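Local coordinates for WPL1 (Eremothecium gossypii, PDB 3ZIK), which probably promotes release of cohesin from chromosomes, as other Wapl-family proteins do, through the C-terminal all-helical Wap1 domain that this chain represents, at residues A[23-28]-A[62-67]; A[217-222]-A[252-257]; A[277-282]-A[320-325]. All blocks are in the same frame, centred on the assembly; numbering follows the deposited sequence.

Contact 1 (A[23-28]-A[62-67])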
ATOM      1  N   ASP A  23     -33.164   7.932 -21.792  1.00 51.29           N
ATOM      2  CA  ASP A  23     -31.969   7.137 -22.118  1.00 52.65           C
ATOM      3  C   ASP A  23     -31.508   6.272 -20.931  1.00 48.00           C
ATOM      4  O   ASP A  23     -31.152   5.093 -21.095  1.00 41.90           O
ATOM      5  CB  ASP A  23     -30.824   7.993 -22.682  1.00 58.20           C
ATOM      6  CG  ASP A  23     -29.608   7.129 -23.161  1.00 73.66           C
ATOM      7  OD1 ASP A  23     -29.806   5.988 -23.647  1.00 66.44           O
ATOM      8  OD2 ASP A  23     -28.442   7.588 -23.063  1.00 81.58           O
ATOM      9  N   LEU A  24     -31.564   6.831 -19.724  1.00 48.65           N
ATOM     10  CA  LEU A  24     -31.200   6.052 -18.554  1.00 43.31           C
ATOM     11  C   LEU A  24     -32.068   4.815 -18.436  1.00 46.93           C
ATOM     12  O   LEU A  24     -31.552   3.698 -18.239  1.00 46.32           O
ATOM     13  CB  LEU A  24     -31.274   6.918 -17.294  1.00 49.53           C
ATOM     14  CG  LEU A  24     -30.825   6.370 -15.940  1.00 54.95           C
ATOM     15  CD1 LEU A  24     -29.430   5.713 -15.978  1.00 44.53           C
ATOM     16  CD2 LEU A  24     -30.849   7.541 -14.973  1.00 52.00           C
ATOM     17  N   ASP A  25     -33.380   5.004 -18.566  1.00 41.62           N
ATOM     18  CA  ASP A  25     -34.330   3.902 -18.503  1.00 48.36           C
ATOM     19  C   ASP A  25     -34.028   2.858 -19.570  1.00 47.01           C
ATOM     20  O   ASP A  25     -34.193   1.650 -19.338  1.00 50.42           O
ATOM     21  CB  ASP A  25     -35.770   4.404 -18.664  1.00 47.07           C
ATOM     22  CG  ASP A  25     -36.296   5.113 -17.396  1.00 58.09           C
ATOM     23  OD1 ASP A  25     -35.680   4.970 -16.310  1.00 62.00           O
ATOM     24  OD2 ASP A  25     -37.330   5.812 -17.479  1.00 63.56           O
ATOM     25  N   PHE A  26     -33.609   3.319 -20.733  1.00 44.43           N
ATOM     26  CA  PHE A  26     -33.232   2.389 -21.785  1.00 52.87           C
ATOM     27  C   PHE A  26     -31.962   1.621 -21.398  1.00 59.37           C
ATOM     28  O   PHE A  26     -31.941   0.388 -21.475  1.00 55.13           O
ATOM     29  CB  PHE A  26     -33.018   3.101 -23.104  1.00 51.94           C
ATOM     30  CG  PHE A  26     -32.394   2.226 -24.149  1.00 67.74           C
ATOM     31  CD1 PHE A  26     -33.102   1.142 -24.693  1.00 65.34           C
ATOM     32  CD2 PHE A  26     -31.087   2.463 -24.573  1.00 72.26           C
ATOM     33  CE1 PHE A  26     -32.521   0.332 -25.655  1.00 70.73           C
ATOM     34  CE2 PHE A  26     -30.494   1.649 -25.526  1.00 73.45           C
ATOM     35  CZ  PHE A  26     -31.212   0.582 -26.064  1.00 77.96           C
ATOM     36  N   ILE A  27     -30.918   2.361 -20.984  1.00 54.07           N
ATOM     37  CA  ILE A  27     -29.667   1.769 -20.523  1.00 44.56           C
ATOM     38  C   ILE A  27     -29.960   0.760 -19.418  1.00 50.30           C
ATOM     39  O   ILE A  27     -29.465  -0.363 -19.455  1.00 53.36           O
ATOM     40  CB  ILE A  27     -28.653   2.854 -20.112  1.00 44.29           C
ATOM     41  CG1 ILE A  27     -28.200   3.615 -21.346  1.00 43.94           C
ATOM     42  CG2 ILE A  27     -27.461   2.269 -19.380  1.00 56.92           C
ATOM     43  CD1 ILE A  27     -27.239   4.767 -21.148  1.00 42.08           C
ATOM     44  N   LEU A  28     -30.806   1.121 -18.455  1.00 51.26           N
ATOM     45  CA  LEU A  28     -31.155   0.197 -17.381  1.00 42.43           C
ATOM     46  C   LEU A  28     -31.930  -1.028 -17.819  1.00 48.09           C
ATOM     47  O   LEU A  28     -32.004  -2.019 -17.075  1.00 53.29           O
ATOM     48  CB  LEU A  28     -31.885   0.912 -16.217  1.00 50.79           C
ATOM     49  CG  LEU A  28     -31.111   2.066 -15.553  1.00 51.46           C
ATOM     50  CD1 LEU A  28     -31.879   2.705 -14.401  1.00 57.69           C
ATOM     51  CD2 LEU A  28     -29.751   1.592 -15.084  1.00 53.80           C
ATOM     52  N   LYS A  62     -30.319  10.944  -5.977  1.00 39.64           N
ATOM     53  CA  LYS A  62     -31.514  11.294  -5.186  1.00 42.63           C
ATOM     54  C   LYS A  62     -32.710  10.323  -5.503  1.00 40.60           C
ATOM     55  O   LYS A  62     -33.427   9.942  -4.618  1.00 43.70           O
ATOM     56  CB  LYS A  62     -31.841  12.790  -5.366  1.00 40.23           C
ATOM     57  CG  LYS A  62     -33.083  13.273  -4.612  1.00 55.75           C
ATOM     58  CD  LYS A  62     -33.237  14.795  -4.708  1.00 63.46           C
ATOM     59  CE  LYS A  62     -33.944  15.402  -3.479  1.00 72.02           C
ATOM     60  NZ  LYS A  62     -35.349  14.925  -3.293  1.00 78.55           N
ATOM     61  N   TYR A  63     -32.851   9.873  -6.750  1.00 40.04           N
ATOM     62  CA  TYR A  63     -34.009   9.069  -7.153  1.00 38.05           C
ATOM     63  C   TYR A  63     -33.767   7.680  -7.650  1.00 40.59           C
ATOM     64  O   TYR A  63     -34.647   6.834  -7.470  1.00 40.07           O
ATOM     65  CB  TYR A  63     -34.765   9.788  -8.275  1.00 41.48           C
ATOM     66  CG  TYR A  63     -35.249  11.156  -7.874  1.00 45.22           C
ATOM     67  CD1 TYR A  63     -36.292  11.294  -6.911  1.00 45.54           C
ATOM     68  CD2 TYR A  63     -34.715  12.305  -8.453  1.00 43.08           C
ATOM     69  CE1 TYR A  63     -36.781  12.537  -6.566  1.00 43.28           C
ATOM     70  CE2 TYR A  63     -35.217  13.565  -8.100  1.00 46.12           C
ATOM     71  CZ  TYR A  63     -36.227  13.657  -7.153  1.00 42.26           C
ATOM     72  OH  TYR A  63     -36.714  14.876  -6.776  1.00 48.84           O
ATOM     73  N   ARG A  64     -32.629   7.439  -8.311  1.00 38.20           N
ATOM     74  CA  ARG A  64     -32.404   6.179  -9.000  1.00 39.07           C
ATOM     75  C   ARG A  64     -31.171   5.449  -8.472  1.00 41.39           C
ATOM     76  O   ARG A  64     -30.665   4.554  -9.180  1.00 40.64           O
ATOM     77  CB  ARG A  64     -32.226   6.381 -10.513  1.00 37.85           C
ATOM     78  CG  ARG A  64     -33.195   7.317 -11.215  1.00 45.98           C
ATOM     79  CD  ARG A  64     -34.610   6.741 -11.251  1.00 44.84           C
ATOM     80  NE  ARG A  64     -34.666   5.488 -11.993  1.00 43.84           N
ATOM     81  CZ  ARG A  64     -34.816   5.413 -13.303  1.00 38.69           C
ATOM     82  NH1 ARG A  64     -34.909   6.524 -13.976  1.00 37.55           N
ATOM     83  NH2 ARG A  64     -34.907   4.230 -13.929  1.00 38.64           N
ATOM     84  N   HIS A  65     -30.694   5.796  -7.255  1.00 39.45           N
ATOM     85  CA  HIS A  65     -29.356   5.312  -6.750  1.00 36.58           C
ATOM     86  C   HIS A  65     -29.177   3.851  -6.768  1.00 38.96           C
ATOM     87  O   HIS A  65     -28.278   3.321  -7.472  1.00 35.89           O
ATOM     88  CB  HIS A  65     -28.974   5.843  -5.356  1.00 40.40           C
ATOM     89  CG  HIS A  65     -27.482   5.981  -5.132  1.00 40.29           C
ATOM     90  ND1 HIS A  65     -26.970   6.648  -4.082  1.00 41.06           N
ATOM     91  CD2 HIS A  65     -26.396   5.485  -5.844  1.00 38.39           C
ATOM     92  CE1 HIS A  65     -25.634   6.607  -4.135  1.00 38.24           C
ATOM     93  NE2 HIS A  65     -25.284   5.907  -5.225  1.00 38.12           N
ATOM     94  N   ARG A  66     -30.045   3.162  -6.024  1.00 39.21           N
ATOM     95  CA  ARG A  66     -29.921   1.730  -5.902  1.00 38.82           C
ATOM     96  C   ARG A  66     -30.189   0.990  -7.200  1.00 37.93           C
ATOM     97  O   ARG A  66     -29.499   0.010  -7.512  1.00 37.51           O
ATOM     98  CB  ARG A  66     -30.709   1.193  -4.697  1.00 52.32           C
ATOM     99  CG  ARG A  66     -30.043   1.685  -3.403  1.00 57.22           C
ATOM    100  CD  ARG A  66     -30.817   1.231  -2.179  1.00 72.35           C
ATOM    101  NE  ARG A  66     -30.189   1.612  -0.918  1.00 71.73           N
ATOM    102  CZ  ARG A  66     -30.824   1.642   0.256  1.00 80.51           C
ATOM    103  NH1 ARG A  66     -32.123   1.319   0.343  1.00 79.56           N
ATOM    104  NH2 ARG A  66     -30.150   1.987   1.350  1.00 79.14           N
ATOM    105  N   GLU A  67     -31.148   1.481  -7.971  1.00 38.65           N
ATOM    106  CA  GLU A  67     -31.460   0.891  -9.255  1.00 42.45           C
ATOM    107  C   GLU A  67     -30.201   0.936 -10.175  1.00 37.14           C
ATOM    108  O   GLU A  67     -29.823  -0.057 -10.779  1.00 42.70           O
ATOM    109  CB  GLU A  67     -32.666   1.618  -9.882  1.00 43.29           C
ATOM    110  CG  GLU A  67     -33.375   0.884 -11.025  1.00 54.34           C
ATOM    111  CD  GLU A  67     -34.491   1.722 -11.705  1.00 69.97           C
ATOM    112  OE1 GLU A  67     -34.911   2.772 -11.131  1.00 68.28           O
ATOM    113  OE2 GLU A  67     -34.943   1.329 -12.832  1.00 72.18           O
TER
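Arg64 reaches across to helix 22-28 and holds Asp25 in a salt bridge in which two nitrogens share one oxygen. Its NH2 lies 2.6 Å from Asp25 OD1, nearly along the C-O axis, and NH1 meets the same OD1 at 2.9 Å from the syn side, tilted out of the carboxylate plane; the N-H angles of 146° and 132° are bent, as is usual where two donors share one acceptor. Carboxylate and guanidinium planes are turned 55° apart. On its NE side the same guanidinium engages Glu67 side-on: NE to OE1 at 2.9 Å and NH2 to OE2 at 3.1 Å, both approaching from above the carboxylate plane. One cation thus joins two acids whose like charges would otherwise probably repel. Bends at chi2 and chi3 curl the chain so that its NE edge faces Glu67, in the first turn of helix 65-72.

Apolar contact comes from Leu28, whose CD1 lies 3.4 Å from Arg64 NH2 and 3.7 Å from Glu67 OE2; leucine lends bulk beside the ion cluster without competing for its bonds. Leu24 CD2 approaches NH1 more loosely.

Arg64 sits at the junction of helices 54-63 and 65-72, where Tyr59 OH also bonds NH1; Leu24 packs on Tyr59, Ile60 and Leu46 of helix 36-52, Leu28 on Trp71.

Contact 2 (A[217-222]-A[252-257])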
ATOM      1  N   LEU A 217      13.591  -7.758  -2.766  1.00 44.09           N
ATOM      2  CA  LEU A 217      13.277  -6.602  -3.581  1.00 46.28           C
ATOM      3  C   LEU A 217      14.514  -5.767  -3.936  1.00 42.96           C
ATOM      4  O   LEU A 217      15.400  -5.641  -3.118  1.00 38.61           O
ATOM      5  CB  LEU A 217      12.319  -5.709  -2.801  1.00 47.66           C
ATOM      6  CG  LEU A 217      10.855  -6.073  -2.791  1.00 50.10           C
ATOM      7  CD1 LEU A 217      10.132  -5.250  -1.719  1.00 52.16           C
ATOM      8  CD2 LEU A 217      10.306  -5.831  -4.174  1.00 45.42           C
ATOM      9  N   SER A 218      14.508  -5.099  -5.088  1.00 38.94           N
ATOM     10  CA  SER A 218      15.604  -4.209  -5.475  1.00 43.41           C
ATOM     11  C   SER A 218      15.894  -3.105  -4.430  1.00 42.94           C
ATOM     12  O   SER A 218      15.011  -2.707  -3.642  1.00 40.22           O
ATOM     13  CB  SER A 218      15.243  -3.495  -6.773  1.00 38.45           C
ATOM     14  OG  SER A 218      14.000  -2.811  -6.591  1.00 52.26           O
ATOM     15  N   ARG A 219      17.111  -2.574  -4.488  1.00 46.44           N
ATOM     16  CA  ARG A 219      17.525  -1.423  -3.665  1.00 48.71           C
ATOM     17  C   ARG A 219      16.584  -0.241  -3.782  1.00 51.48           C
ATOM     18  O   ARG A 219      16.221   0.386  -2.782  1.00 41.72           O
ATOM     19  CB  ARG A 219      18.956  -1.039  -3.970  1.00 55.95           C
ATOM     20  CG  ARG A 219      19.866  -2.135  -3.458  1.00 56.95           C
ATOM     21  CD  ARG A 219      21.341  -1.818  -3.569  1.00 66.83           C
ATOM     22  NE  ARG A 219      22.060  -2.838  -2.834  1.00 72.13           N
ATOM     23  CZ  ARG A 219      23.211  -3.371  -3.213  1.00 89.05           C
ATOM     24  NH1 ARG A 219      23.796  -2.973  -4.346  1.00 92.69           N
ATOM     25  NH2 ARG A 219      23.772  -4.305  -2.447  1.00 83.64           N
ATOM     26  N   GLU A 220      16.074  -0.038  -4.993  1.00 48.76           N
ATOM     27  CA  GLU A 220      15.219   1.068  -5.252  1.00 47.01           C
ATOM     28  C   GLU A 220      13.829   0.874  -4.673  1.00 44.90           C
ATOM     29  O   GLU A 220      13.283   1.803  -4.060  1.00 45.66           O
ATOM     30  CB  GLU A 220      15.156   1.396  -6.767  1.00 58.85           C
ATOM     31  CG  GLU A 220      14.725   2.843  -7.080  1.00 61.22           C
ATOM     32  CD  GLU A 220      15.707   3.939  -6.571  1.00 79.32           C
ATOM     33  OE1 GLU A 220      16.941   3.846  -6.846  1.00 78.40           O
ATOM     34  OE2 GLU A 220      15.247   4.907  -5.885  1.00 81.35           O
ATOM     35  N   LYS A 221      13.230  -0.295  -4.849  1.00 38.33           N
ATOM     36  CA  LYS A 221      11.949  -0.512  -4.184  1.00 37.12           C
ATOM     37  C   LYS A 221      12.096  -0.429  -2.673  1.00 37.00           C
ATOM     38  O   LYS A 221      11.167  -0.026  -2.028  1.00 34.97           O
ATOM     39  CB  LYS A 221      11.289  -1.830  -4.581  1.00 41.11           C
ATOM     40  CG  LYS A 221      10.686  -1.793  -6.001  1.00 53.91           C
ATOM     41  CD  LYS A 221       9.658  -2.889  -6.314  1.00 50.55           C
ATOM     42  CE  LYS A 221       9.538  -3.092  -7.834  1.00 54.30           C
ATOM     43  NZ  LYS A 221       8.639  -4.200  -8.270  1.00 47.23           N
ATOM     44  N   LEU A 222      13.251  -0.833  -2.120  1.00 34.90           N
ATOM     45  CA  LEU A 222      13.492  -0.750  -0.675  1.00 38.50           C
ATOM     46  C   LEU A 222      13.682   0.676  -0.148  1.00 42.06           C
ATOM     47  O   LEU A 222      13.808   0.862   1.040  1.00 45.87           O
ATOM     48  CB  LEU A 222      14.714  -1.592  -0.261  1.00 39.78           C
ATOM     49  CG  LEU A 222      14.605  -3.107  -0.422  1.00 40.68           C
ATOM     50  CD1 LEU A 222      16.006  -3.710  -0.256  1.00 42.19           C
ATOM     51  CD2 LEU A 222      13.544  -3.661   0.554  1.00 38.73           C
ATOM     52  N   VAL A 252      19.859  -7.244   5.044  1.00 37.49           N
ATOM     53  CA  VAL A 252      20.675  -6.447   5.990  1.00 36.70           C
ATOM     54  C   VAL A 252      21.710  -5.638   5.231  1.00 39.90           C
ATOM     55  O   VAL A 252      21.837  -4.419   5.434  1.00 39.52           O
ATOM     56  CB  VAL A 252      21.287  -7.317   7.113  1.00 34.66           C
ATOM     57  CG1 VAL A 252      22.231  -6.524   8.025  1.00 31.19           C
ATOM     58  CG2 VAL A 252      20.143  -7.877   7.936  1.00 36.12           C
ATOM     59  N   ARG A 253      22.363  -6.285   4.279  1.00 41.80           N
ATOM     60  CA  ARG A 253      23.330  -5.628   3.455  1.00 39.16           C
ATOM     61  C   ARG A 253      22.725  -4.409   2.719  1.00 34.57           C
ATOM     62  O   ARG A 253      23.301  -3.292   2.756  1.00 36.53           O
ATOM     63  CB  ARG A 253      23.930  -6.652   2.483  1.00 41.90           C
ATOM     64  CG  ARG A 253      25.105  -6.138   1.663  1.00 50.19           C
ATOM     65  CD  ARG A 253      25.513  -7.156   0.594  1.00 59.53           C
ATOM     66  NE  ARG A 253      26.010  -6.474  -0.599  1.00 67.82           N
ATOM     67  CZ  ARG A 253      27.259  -6.042  -0.746  1.00 80.56           C
ATOM     68  NH1 ARG A 253      28.148  -6.244   0.230  1.00 86.46           N
ATOM     69  NH2 ARG A 253      27.618  -5.410  -1.866  1.00 83.55           N
ATOM     70  N   SER A 254      21.594  -4.604   2.027  1.00 34.42           N
ATOM     71  CA  SER A 254      21.022  -3.511   1.243  1.00 32.53           C
ATOM     72  C   SER A 254      20.574  -2.363   2.138  1.00 31.48           C
ATOM     73  O   SER A 254      20.813  -1.243   1.791  1.00 29.56           O
ATOM     74  CB  SER A 254      19.866  -3.974   0.391  1.00 35.82           C
ATOM     75  OG  SER A 254      20.254  -5.003  -0.474  1.00 39.77           O
ATOM     76  N   LEU A 255      20.014  -2.688   3.312  1.00 31.06           N
ATOM     77  CA  LEU A 255      19.621  -1.687   4.345  1.00 30.80           C
ATOM     78  C   LEU A 255      20.808  -0.908   4.847  1.00 28.84           C
ATOM     79  O   LEU A 255      20.796   0.325   4.856  1.00 28.15           O
ATOM     80  CB  LEU A 255      18.839  -2.349   5.494  1.00 26.11           C
ATOM     81  CG  LEU A 255      17.447  -2.874   5.051  1.00 28.23           C
ATOM     82  CD1 LEU A 255      16.765  -3.708   6.165  1.00 27.61           C
ATOM     83  CD2 LEU A 255      16.510  -1.768   4.554  1.00 27.31           C
ATOM     84  N   ALA A 256      21.870  -1.625   5.175  1.00 30.82           N
ATOM     85  CA  ALA A 256      23.082  -1.006   5.698  1.00 33.15           C
ATOM     86  C   ALA A 256      23.760  -0.101   4.641  1.00 34.16           C
ATOM     87  O   ALA A 256      24.219   0.969   4.951  1.00 34.91           O
ATOM     88  CB  ALA A 256      24.050  -2.088   6.176  1.00 39.18           C
ATOM     89  N   MET A 257      23.779  -0.524   3.376  1.00 37.07           N
ATOM     90  CA  MET A 257      24.366   0.308   2.321  1.00 37.05           C
ATOM     91  C   MET A 257      23.546   1.580   2.104  1.00 36.89           C
ATOM     92  O   MET A 257      24.124   2.636   1.875  1.00 34.84           O
ATOM     93  CB  MET A 257      24.478  -0.460   1.006  1.00 44.27           C
ATOM     94  CG  MET A 257      25.584  -1.521   0.976  1.00 53.48           C
ATOM     95  SD  MET A 257      25.387  -2.571  -0.501  1.00 63.35           S
ATOM     96  CE  MET A 257      26.049  -1.512  -1.792  1.00 65.35           C
TER
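Arg219 lays one face of its guanidinium against the end of Met257, with NH2 3.1 Å from SD and the methyl CE standing 3.4 Å above the plane, offset toward the rim. A thioether suits this place because its sulfur and methyl are polarisable and can rest on the guanidinium face without needing a hydrogen bond. The arginine chain runs extended from CG to NE, which carries the charge from the loop to the helix, while Met257 bends at chi3 (78°) to bring CE over the group.

At the guanidinium's edge stands Arg253 NE, 3.6 Å from Arg219 NH2, the two planes 45° apart. These like charges are close, but Glu300 forms a salt bridge with Arg253 and probably offsets part of the repulsion. Ser254 OG also lies near the edge, 3.7 Å from Arg219 NE; it bonds instead to the carbonyl of Ser250, one turn back, and its small size lets the arginine pass close to the helix.

Deeper in, Leu222 CD1 rests 3.9 Å from Ser254 CB, and Leu222 also packs on Leu231 of helix 225-235.

Ser218 OG accepts from Lys221 N at 3.2 Å, an ST motif, which helps to hold the turn. The arrangement is that of an inter-helix loop in an all-helical domain, its turn laid against helix 248-261.

Contact 3 (A[277-282]-A[320-325])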
ATOM      1  N   LEU A 277      12.801   7.961   5.696  1.00 23.88           N
ATOM      2  CA  LEU A 277      13.485   6.817   5.136  1.00 27.76           C
ATOM      3  C   LEU A 277      14.450   6.169   6.119  1.00 27.56           C
ATOM      4  O   LEU A 277      14.381   4.964   6.373  1.00 29.65           O
ATOM      5  CB  LEU A 277      14.245   7.225   3.893  1.00 29.21           C
ATOM      6  CG  LEU A 277      15.068   6.158   3.183  1.00 33.10           C
ATOM      7  CD1 LEU A 277      14.181   5.042   2.671  1.00 32.99           C
ATOM      8  CD2 LEU A 277      15.894   6.777   2.042  1.00 34.87           C
ATOM      9  N   LEU A 278      15.329   6.958   6.695  1.00 25.90           N
ATOM     10  CA  LEU A 278      16.234   6.443   7.720  1.00 26.70           C
ATOM     11  C   LEU A 278      15.494   5.851   8.952  1.00 26.20           C
ATOM     12  O   LEU A 278      15.888   4.804   9.445  1.00 29.01           O
ATOM     13  CB  LEU A 278      17.161   7.568   8.134  1.00 27.02           C
ATOM     14  CG  LEU A 278      18.265   7.886   7.102  1.00 29.31           C
ATOM     15  CD1 LEU A 278      18.957   9.197   7.570  1.00 28.90           C
ATOM     16  CD2 LEU A 278      19.317   6.786   7.058  1.00 31.46           C
ATOM     17  N   ILE A 279      14.408   6.467   9.427  1.00 24.60           N
ATOM     18  CA  ILE A 279      13.635   5.894  10.585  1.00 24.89           C
ATOM     19  C   ILE A 279      13.105   4.493  10.201  1.00 25.75           C
ATOM     20  O   ILE A 279      13.229   3.534  10.940  1.00 25.27           O
ATOM     21  CB  ILE A 279      12.427   6.832  11.011  1.00 28.28           C
ATOM     22  CG1 ILE A 279      12.934   8.086  11.763  1.00 30.08           C
ATOM     23  CG2 ILE A 279      11.357   6.065  11.846  1.00 26.68           C
ATOM     24  CD1 ILE A 279      11.858   9.162  11.981  1.00 27.31           C
ATOM     25  N   LEU A 280      12.538   4.365   8.988  1.00 26.27           N
ATOM     26  CA  LEU A 280      11.995   3.056   8.513  1.00 25.59           C
ATOM     27  C   LEU A 280      13.093   2.016   8.224  1.00 26.22           C
ATOM     28  O   LEU A 280      12.971   0.841   8.612  1.00 26.72           O
ATOM     29  CB  LEU A 280      11.082   3.276   7.285  1.00 23.85           C
ATOM     30  CG  LEU A 280       9.802   4.086   7.632  1.00 32.13           C
ATOM     31  CD1 LEU A 280       9.111   4.490   6.344  1.00 31.66           C
ATOM     32  CD2 LEU A 280       8.816   3.388   8.624  1.00 26.34           C
ATOM     33  N   GLN A 281      14.172   2.421   7.566  1.00 22.88           N
ATOM     34  CA  GLN A 281      15.262   1.459   7.376  1.00 27.68           C
ATOM     35  C   GLN A 281      15.948   0.998   8.675  1.00 30.73           C
ATOM     36  O   GLN A 281      16.248  -0.198   8.840  1.00 30.88           O
ATOM     37  CB  GLN A 281      16.316   2.021   6.443  1.00 26.14           C
ATOM     38  CG  GLN A 281      15.742   2.113   5.038  1.00 27.91           C
ATOM     39  CD  GLN A 281      16.723   2.571   3.949  1.00 34.99           C
ATOM     40  OE1 GLN A 281      17.535   3.487   4.145  1.00 31.43           O
ATOM     41  NE2 GLN A 281      16.559   1.976   2.724  1.00 40.12           N
ATOM     42  N   LEU A 282      16.147   1.925   9.608  1.00 25.98           N
ATOM     43  CA  LEU A 282      16.707   1.547  10.909  1.00 25.42           C
ATOM     44  C   LEU A 282      15.750   0.718  11.700  1.00 25.31           C
ATOM     45  O   LEU A 282      16.204  -0.202  12.376  1.00 26.45           O
ATOM     46  CB  LEU A 282      17.227   2.755  11.725  1.00 23.94           C
ATOM     47  CG  LEU A 282      18.478   3.430  11.145  1.00 24.79           C
ATOM     48  CD1 LEU A 282      18.674   4.855  11.662  1.00 21.18           C
ATOM     49  CD2 LEU A 282      19.696   2.543  11.375  1.00 23.34           C
ATOM     50  N   SER A 320      18.582  13.703  17.760  1.00 40.50           N
ATOM     51  CA  SER A 320      17.394  13.376  16.940  1.00 34.82           C
ATOM     52  C   SER A 320      16.927  11.957  17.202  1.00 31.98           C
ATOM     53  O   SER A 320      17.672  11.156  17.673  1.00 31.09           O
ATOM     54  CB  SER A 320      17.704  13.559  15.459  1.00 36.54           C
ATOM     55  OG  SER A 320      18.766  12.672  15.055  1.00 37.23           O
ATOM     56  N   PHE A 321      15.663  11.670  16.920  1.00 31.96           N
ATOM     57  CA  PHE A 321      15.127  10.353  16.995  1.00 33.57           C
ATOM     58  C   PHE A 321      15.922   9.363  16.075  1.00 30.90           C
ATOM     59  O   PHE A 321      16.035   8.193  16.430  1.00 28.13           O
ATOM     60  CB  PHE A 321      13.597  10.349  16.604  1.00 29.45           C
ATOM     61  CG  PHE A 321      12.938   8.973  16.709  1.00 31.69           C
ATOM     62  CD1 PHE A 321      12.793   8.339  17.947  1.00 30.68           C
ATOM     63  CD2 PHE A 321      12.501   8.296  15.576  1.00 32.47           C
ATOM     64  CE1 PHE A 321      12.215   7.068  18.043  1.00 31.99           C
ATOM     65  CE2 PHE A 321      11.909   7.010  15.666  1.00 30.54           C
ATOM     66  CZ  PHE A 321      11.759   6.396  16.887  1.00 31.71           C
ATOM     67  N   VAL A 322      16.376   9.841  14.897  1.00 28.55           N
ATOM     68  CA  VAL A 322      17.048   9.014  13.856  1.00 29.87           C
ATOM     69  C   VAL A 322      18.394   8.547  14.455  1.00 26.60           C
ATOM     70  O   VAL A 322      18.673   7.355  14.461  1.00 28.30           O
ATOM     71  CB  VAL A 322      17.311   9.797  12.551  1.00 32.40           C
ATOM     72  CG1 VAL A 322      18.400   9.120  11.673  1.00 28.60           C
ATOM     73  CG2 VAL A 322      16.010   9.915  11.776  1.00 38.15           C
ATOM     74  N   LEU A 323      19.141   9.484  15.042  1.00 26.19           N
ATOM     75  CA  LEU A 323      20.353   9.202  15.777  1.00 26.84           C
ATOM     76  C   LEU A 323      20.175   8.214  16.952  1.00 30.08           C
ATOM     77  O   LEU A 323      20.981   7.295  17.078  1.00 29.15           O
ATOM     78  CB  LEU A 323      21.069  10.488  16.212  1.00 29.63           C
ATOM     79  CG  LEU A 323      22.351  10.294  17.036  1.00 31.99           C
ATOM     80  CD1 LEU A 323      23.344   9.456  16.154  1.00 29.25           C
ATOM     81  CD2 LEU A 323      22.955  11.656  17.395  1.00 32.17           C
ATOM     82  N   GLN A 324      19.115   8.357  17.756  1.00 29.74           N
ATOM     83  CA  GLN A 324      18.837   7.438  18.883  1.00 28.79           C
ATOM     84  C   GLN A 324      18.563   6.061  18.343  1.00 29.47           C
ATOM     85  O   GLN A 324      19.016   5.060  18.920  1.00 26.23           O
ATOM     86  CB  GLN A 324      17.601   7.895  19.730  1.00 29.12           C
ATOM     87  CG  GLN A 324      17.885   9.211  20.429  1.00 30.79           C
ATOM     88  CD  GLN A 324      16.663   9.777  21.147  1.00 34.79           C
ATOM     89  OE1 GLN A 324      15.563   9.820  20.604  1.00 36.44           O
ATOM     90  NE2 GLN A 324      16.866  10.252  22.383  1.00 35.27           N
ATOM     91  N   LEU A 325      17.770   5.991  17.265  1.00 26.46           N
ATOM     92  CA  LEU A 325      17.511   4.705  16.594  1.00 28.27           C
ATOM     93  C   LEU A 325      18.807   4.101  16.017  1.00 25.52           C
ATOM     94  O   LEU A 325      19.071   2.938  16.169  1.00 27.45           O
ATOM     95  CB  LEU A 325      16.468   4.886  15.501  1.00 31.31           C
ATOM     96  CG  LEU A 325      15.359   3.864  15.252  1.00 41.11           C
ATOM     97  CD1 LEU A 325      14.591   3.449  16.495  1.00 39.65           C
ATOM     98  CD2 LEU A 325      14.391   4.592  14.326  1.00 46.87           C
TER
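Val322 and Ile279 bring their CA atoms to 5.7 Å where the segments of helices 272-289 and 321-336 run nearly parallel, 21° between their directions, with axes 9.5 Å apart at closest approach. Ile279 meets three residues. Its CG1 comes 3.6 Å from Val322 CG2, its CD1 reaches Phe321 CD2 at 3.8 Å, and its CG2 lies at the ring's edge, in plane, near CE2. The beta-branch suits this place: with CG1 beside the backbone N (chi1 -74°) and CG2 anti to it, both arms meet the edge of the Phe321 ring, the two side chains crossing at about a right angle; the ring's own CG, anti to its backbone N, swings it over to this side of its helix. An alanine at Ile279 is likely to leave the Phe321 edge and Val322 CG2 without their apolar partner and let the ring turn more freely.

This is parallel helix-helix packing within the Wap1 domain, which belongs to the TPR-like clan of helical repeat folds. The valine's other methyl, CG1, faces Leu278 CB at 4.1 Å, and its compactness lets the helices come close. A turn further on, Leu282 CB meets Leu325 CG at 4.1 Å, while Leu325 CD2 approaches the backbone O of Ile279 at 3.7 Å. Ser320 caps helix 321-336, its OG accepting from Leu323 N and also bonding to the carbonyl of Val267; Phe356 of helix 343-358 packs against Leu325.

Contacts 2 and 3 are neighbours, their centres 16 Å apart on the same side of the chain's centre. They touch through Gln281, whose NE2 lies 3.4 Å from Leu222 O, a long and weak hydrogen bond, and whose CG packs 4.0 Å from Leu255 CD2; helix 272-289 therefore links the loop 217-222 and helix 248-261 to helix 321-336. Contact 1 lies far off, across the chain's centre: its centre is 52 Å from that of contact 2 and 54 Å from that of contact 3, the nearest atoms about 36 Å away in each case. All three follow in series along the elongated helical domain, a charged surface contact near one end and an adjoining pair toward the other.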